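Local coordinates for NADPH-dependent aldehyde reductase YqhD (Escherichia coli, PDB 4QGS), which catalyses the NADPH-dependent reduction of a broad range of short-chain aldehydes, among them butanal, propanal, acrolein and malondialdehyde, using one zinc ion per subunit, at residues A[25-30]-A[187-192]; A[144-149]-A[182-187]. All coordinates share one frame; numbering follows the deposited sequence.

Contact 2 lies within the parallel six-stranded sheet of the NADP(+)-binding half of the chain, pairing strands 144-148 and 183-186; contact 1 lies at the C-terminal ends of strands 22-25 and 183-186, joining the loop after the latter to the turn that follows 22-25, an outermost strand. Their centres are about 10 Å apart, and D187 is common to both. Along the chain the order is 25-30, 144-149, 182-187, 187-192, which nests contact 2 inside the loop closed by contact 1. Y190 CE2 packs on V147 CG1 at 3.8 Å, bridging the two. The side chains of T149 and Y190, both NADP(+)-binding, lie about 5 Å apart, consistent with the two contacts shaping one side of the cofactor site.

Contact 1. Residues A[25-30]-A[187-192]; sequences FGKGAI and DPVYTY
The carboxylate of D187 holds the type II turn from G26 to A29. Its OD2 accepts the backbone N-H of G28 at 2.8 Å (N-H...O 153°), with the donor well above the carboxylate plane, while OD1 takes the N of V189 at 2.9 Å in an Asx turn. With CG anti to the backbone N (chi1 -177°), the acid reaches between the turn and its own following loop. A water donates to D187 OD2 and to Y190 OH and accepts from I30 N at 2.8 Å. Replacing this aspartate by alanine is likely to leave the N-H groups of G28 and V189, and the water, without their acceptor, and the turn less firmly held.

Apolar contacts flank this polar centre. P188 CD lies over one face of the F25 ring, P188 CG comes within 3.7 Å of F25 CZ, and K27 CG meets V189 CG2 at 4.0 Å. Separately, I30 CB packs against Y190 OH at 3.6 Å, a hydroxyl also hydrogen-bonded to Q60 OE1. Y190 binds NADP(+), so the loop tied down by D187 carries part of the cofactor site.

The contact joins the end of strand 22-25 to the loop leading from strand 183-186 to helix 196-211. Helix 249-262 packs on P188 through Y249 and A253, and helix 57-64 touches I30 and Y190, which also meet V147 of strand 144-148.

Contact 2. Residues A[144-149]-A[182-187]; sequences MGCVLT and VFAVLD
M144 O receives the N-H of V182 at 2.7 Å, nearly in line with the carbonyl, beside two neighbouring parallel strands of the Rossmann-like nucleotide-binding domain. G145 comes next, its CA over the centre of the F183 ring in a CH-pi contact, 3.8 Å from the centroid. The ring leans across onto the neighbouring strand, with CG between the backbone N and the carbonyl carbon (chi1 62°); a CB on G145 would collide with it. C146 bonds through both its N and its O: the N donates to F183 O at 3.1 Å in a bent bond, and the O accepts from V185 N at 2.8 Å, almost straight at 174°. Its SG lies against A184 CB, on the sheet face where helix 106-119 packs. V147 and V185 stand side by side on the other face, together with F183. L148 N continues the ladder to V185 O, and L148 CD1 touches L186 CD1 at 4.0 Å. T149, which follows, is itself an NADP(+)-binding residue. Here the strands part and a water fills in: it donates to L148 O at 2.6 Å and to V185 O, and accepts from D187 N at 2.8 Å.

Contact 1. Residues A[25-30]-A[187-192]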
# COMPACT_ATOMS: atom_id res chain seq x y z
N PHE A 25 -0.51 -9.21 16.43
CA PHE A 25 -1.06 -10.03 15.34
C PHE A 25 -1.85 -11.24 15.82
O PHE A 25 -1.45 -11.91 16.78
CB PHE A 25 0.09 -10.50 14.43
CG PHE A 25 -0.37 -11.16 13.15
CD1 PHE A 25 -0.41 -10.45 11.97
CD2 PHE A 25 -0.75 -12.50 13.14
CE1 PHE A 25 -0.82 -11.05 10.78
CE2 PHE A 25 -1.19 -13.11 11.96
CZ PHE A 25 -1.22 -12.38 10.78
N GLY A 26 -2.94 -11.54 15.13
CA GLY A 26 -3.60 -12.82 15.29
C GLY A 26 -5.06 -12.76 15.68
O GLY A 26 -5.60 -11.69 15.95
N LYS A 27 -5.70 -13.93 15.69
CA LYS A 27 -7.09 -14.07 16.09
C LYS A 27 -7.32 -13.52 17.49
O LYS A 27 -6.71 -14.00 18.46
CB LYS A 27 -7.52 -15.54 16.03
CG LYS A 27 -8.96 -15.76 16.45
CD LYS A 27 -9.30 -17.25 16.56
CE LYS A 27 -8.76 -18.04 15.38
NZ LYS A 27 -9.55 -19.28 15.11
N GLY A 28 -8.16 -12.51 17.58
CA GLY A 28 -8.48 -11.90 18.86
C GLY A 28 -7.38 -11.01 19.39
O GLY A 28 -7.37 -10.70 20.58
N ALA A 29 -6.47 -10.57 18.52
CA ALA A 29 -5.37 -9.72 18.94
C ALA A 29 -5.83 -8.40 19.54
O ALA A 29 -5.06 -7.73 20.22
CB ALA A 29 -4.40 -9.44 17.77
N ILE A 30 -7.09 -8.02 19.32
CA ILE A 30 -7.62 -6.81 19.92
C ILE A 30 -7.55 -6.91 21.46
O ILE A 30 -7.64 -5.91 22.16
CB ILE A 30 -9.07 -6.54 19.47
CG1 ILE A 30 -9.49 -5.10 19.80
CG2 ILE A 30 -10.03 -7.55 20.07
CD1 ILE A 30 -9.04 -4.11 18.78
N ASP A 187 -5.66 -8.51 12.93
CA ASP A 187 -6.38 -9.75 13.16
C ASP A 187 -6.94 -10.24 11.83
O ASP A 187 -7.81 -9.62 11.25
CB ASP A 187 -7.52 -9.52 14.18
CG ASP A 187 -8.27 -10.80 14.52
OD1 ASP A 187 -8.13 -11.81 13.80
OD2 ASP A 187 -9.03 -10.79 15.53
N PRO A 188 -6.42 -11.37 11.34
CA PRO A 188 -6.87 -11.91 10.05
C PRO A 188 -8.38 -12.14 9.98
O PRO A 188 -8.97 -12.05 8.91
CB PRO A 188 -6.10 -13.23 9.95
CG PRO A 188 -4.83 -12.96 10.73
CD PRO A 188 -5.28 -12.12 11.89
N VAL A 189 -9.00 -12.41 11.13
CA VAL A 189 -10.46 -12.63 11.13
C VAL A 189 -11.21 -11.41 10.60
O VAL A 189 -12.25 -11.55 9.94
CB VAL A 189 -10.97 -12.99 12.53
CG1 VAL A 189 -12.52 -13.03 12.56
CG2 VAL A 189 -10.37 -14.32 12.97
N TYR A 190 -10.69 -10.21 10.86
CA TYR A 190 -11.32 -9.00 10.36
C TYR A 190 -11.27 -8.91 8.83
O TYR A 190 -11.99 -8.11 8.24
CB TYR A 190 -10.68 -7.74 10.94
CG TYR A 190 -10.80 -7.58 12.45
CD1 TYR A 190 -11.74 -8.31 13.17
CD2 TYR A 190 -9.98 -6.70 13.14
CE1 TYR A 190 -11.86 -8.17 14.55
CE2 TYR A 190 -10.10 -6.54 14.53
CZ TYR A 190 -11.03 -7.28 15.22
OH TYR A 190 -11.15 -7.14 16.59
N THR A 191 -10.42 -9.72 8.18
CA THR A 191 -10.35 -9.68 6.72
C THR A 191 -11.35 -10.64 6.06
O THR A 191 -11.52 -10.61 4.85
CB THR A 191 -8.93 -10.01 6.18
OG1 THR A 191 -8.64 -11.41 6.31
CG2 THR A 191 -7.88 -9.21 6.92
N TYR A 192 -12.02 -11.49 6.85
CA TYR A 192 -12.96 -12.46 6.28
C TYR A 192 -14.08 -11.82 5.47
O TYR A 192 -14.59 -12.41 4.52
CB TYR A 192 -13.61 -13.30 7.37
CG TYR A 192 -12.73 -14.27 8.12
CD1 TYR A 192 -11.36 -14.38 7.85
CD2 TYR A 192 -13.27 -15.08 9.11
CE1 TYR A 192 -10.56 -15.27 8.56
CE2 TYR A 192 -12.48 -15.96 9.82
CZ TYR A 192 -11.13 -16.06 9.54
OH TYR A 192 -10.38 -16.96 10.27
O HOH W 1 -8.91 -8.96 17.39

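Contact 2. Residues A[144-149]-A[182-187]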
# COMPACT_ATOMS: atom_id res chain seq x y z
N MET A 144 -0.46 7.65 18.19
CA MET A 144 -1.57 6.99 17.50
C MET A 144 -1.30 5.51 17.32
O MET A 144 -0.16 5.08 17.23
CB MET A 144 -1.85 7.67 16.15
CG MET A 144 -0.72 7.59 15.15
SD MET A 144 -1.30 7.89 13.46
CE MET A 144 -2.30 6.42 13.22
N GLY A 145 -2.38 4.74 17.29
CA GLY A 145 -2.31 3.32 16.99
C GLY A 145 -3.37 3.04 15.94
O GLY A 145 -4.09 3.95 15.51
N CYS A 146 -3.45 1.80 15.49
CA CYS A 146 -4.47 1.45 14.51
C CYS A 146 -4.94 0.01 14.65
O CYS A 146 -4.26 -0.86 15.23
CB CYS A 146 -3.96 1.70 13.09
SG CYS A 146 -2.51 0.73 12.61
N VAL A 147 -6.13 -0.22 14.13
CA VAL A 147 -6.70 -1.54 13.99
C VAL A 147 -6.99 -1.70 12.51
O VAL A 147 -7.91 -1.06 11.99
CB VAL A 147 -7.97 -1.70 14.85
CG1 VAL A 147 -8.56 -3.10 14.68
CG2 VAL A 147 -7.65 -1.43 16.32
N LEU A 148 -6.21 -2.52 11.82
CA LEU A 148 -6.28 -2.58 10.35
C LEU A 148 -7.20 -3.68 9.83
O LEU A 148 -7.02 -4.85 10.15
CB LEU A 148 -4.87 -2.75 9.75
CG LEU A 148 -3.88 -1.61 9.99
CD1 LEU A 148 -2.54 -1.89 9.31
CD2 LEU A 148 -4.45 -0.28 9.51
N THR A 149 -8.17 -3.29 9.02
CA THR A 149 -9.13 -4.26 8.48
C THR A 149 -8.62 -4.85 7.17
O THR A 149 -9.25 -5.73 6.58
CB THR A 149 -10.51 -3.63 8.28
OG1 THR A 149 -10.37 -2.41 7.55
CG2 THR A 149 -11.14 -3.32 9.64
N VAL A 182 2.21 3.81 17.11
CA VAL A 182 2.94 3.14 18.16
C VAL A 182 2.64 1.64 18.07
O VAL A 182 3.50 0.82 18.36
CB VAL A 182 2.58 3.69 19.56
CG1 VAL A 182 3.13 5.09 19.72
CG2 VAL A 182 1.08 3.70 19.76
N PHE A 183 1.42 1.29 17.66
CA PHE A 183 1.06 -0.11 17.47
C PHE A 183 0.07 -0.31 16.34
O PHE A 183 -0.61 0.62 15.94
CB PHE A 183 0.46 -0.71 18.76
CG PHE A 183 -0.81 -0.05 19.19
CD1 PHE A 183 -2.03 -0.44 18.66
CD2 PHE A 183 -0.79 0.98 20.11
CE1 PHE A 183 -3.20 0.18 19.04
CE2 PHE A 183 -1.96 1.61 20.49
CZ PHE A 183 -3.16 1.22 19.96
N ALA A 184 -0.02 -1.54 15.85
CA ALA A 184 -1.02 -1.89 14.87
C ALA A 184 -1.61 -3.24 15.24
O ALA A 184 -0.86 -4.21 15.45
CB ALA A 184 -0.41 -1.92 13.45
N VAL A 185 -2.93 -3.30 15.38
CA VAL A 185 -3.61 -4.56 15.60
C VAL A 185 -3.99 -5.18 14.26
O VAL A 185 -4.74 -4.57 13.50
CB VAL A 185 -4.90 -4.41 16.44
CG1 VAL A 185 -5.58 -5.76 16.60
CG2 VAL A 185 -4.56 -3.82 17.80
N LEU A 186 -3.45 -6.37 14.00
CA LEU A 186 -3.68 -7.10 12.76
C LEU A 186 -4.33 -8.44 13.07
O LEU A 186 -3.66 -9.40 13.45
CB LEU A 186 -2.36 -7.33 12.00
CG LEU A 186 -1.76 -6.24 11.11
CD1 LEU A 186 -1.65 -4.91 11.82
CD2 LEU A 186 -0.38 -6.67 10.64
N ASP A 187 -5.66 -8.51 12.93
CA ASP A 187 -6.38 -9.75 13.16
C ASP A 187 -6.94 -10.24 11.83
O ASP A 187 -7.81 -9.62 11.25
CB ASP A 187 -7.52 -9.52 14.18
CG ASP A 187 -8.27 -10.80 14.52
OD1 ASP A 187 -8.13 -11.81 13.80
OD2 ASP A 187 -9.03 -10.79 15.53
O HOH W 2 -6.91 -6.03 12.50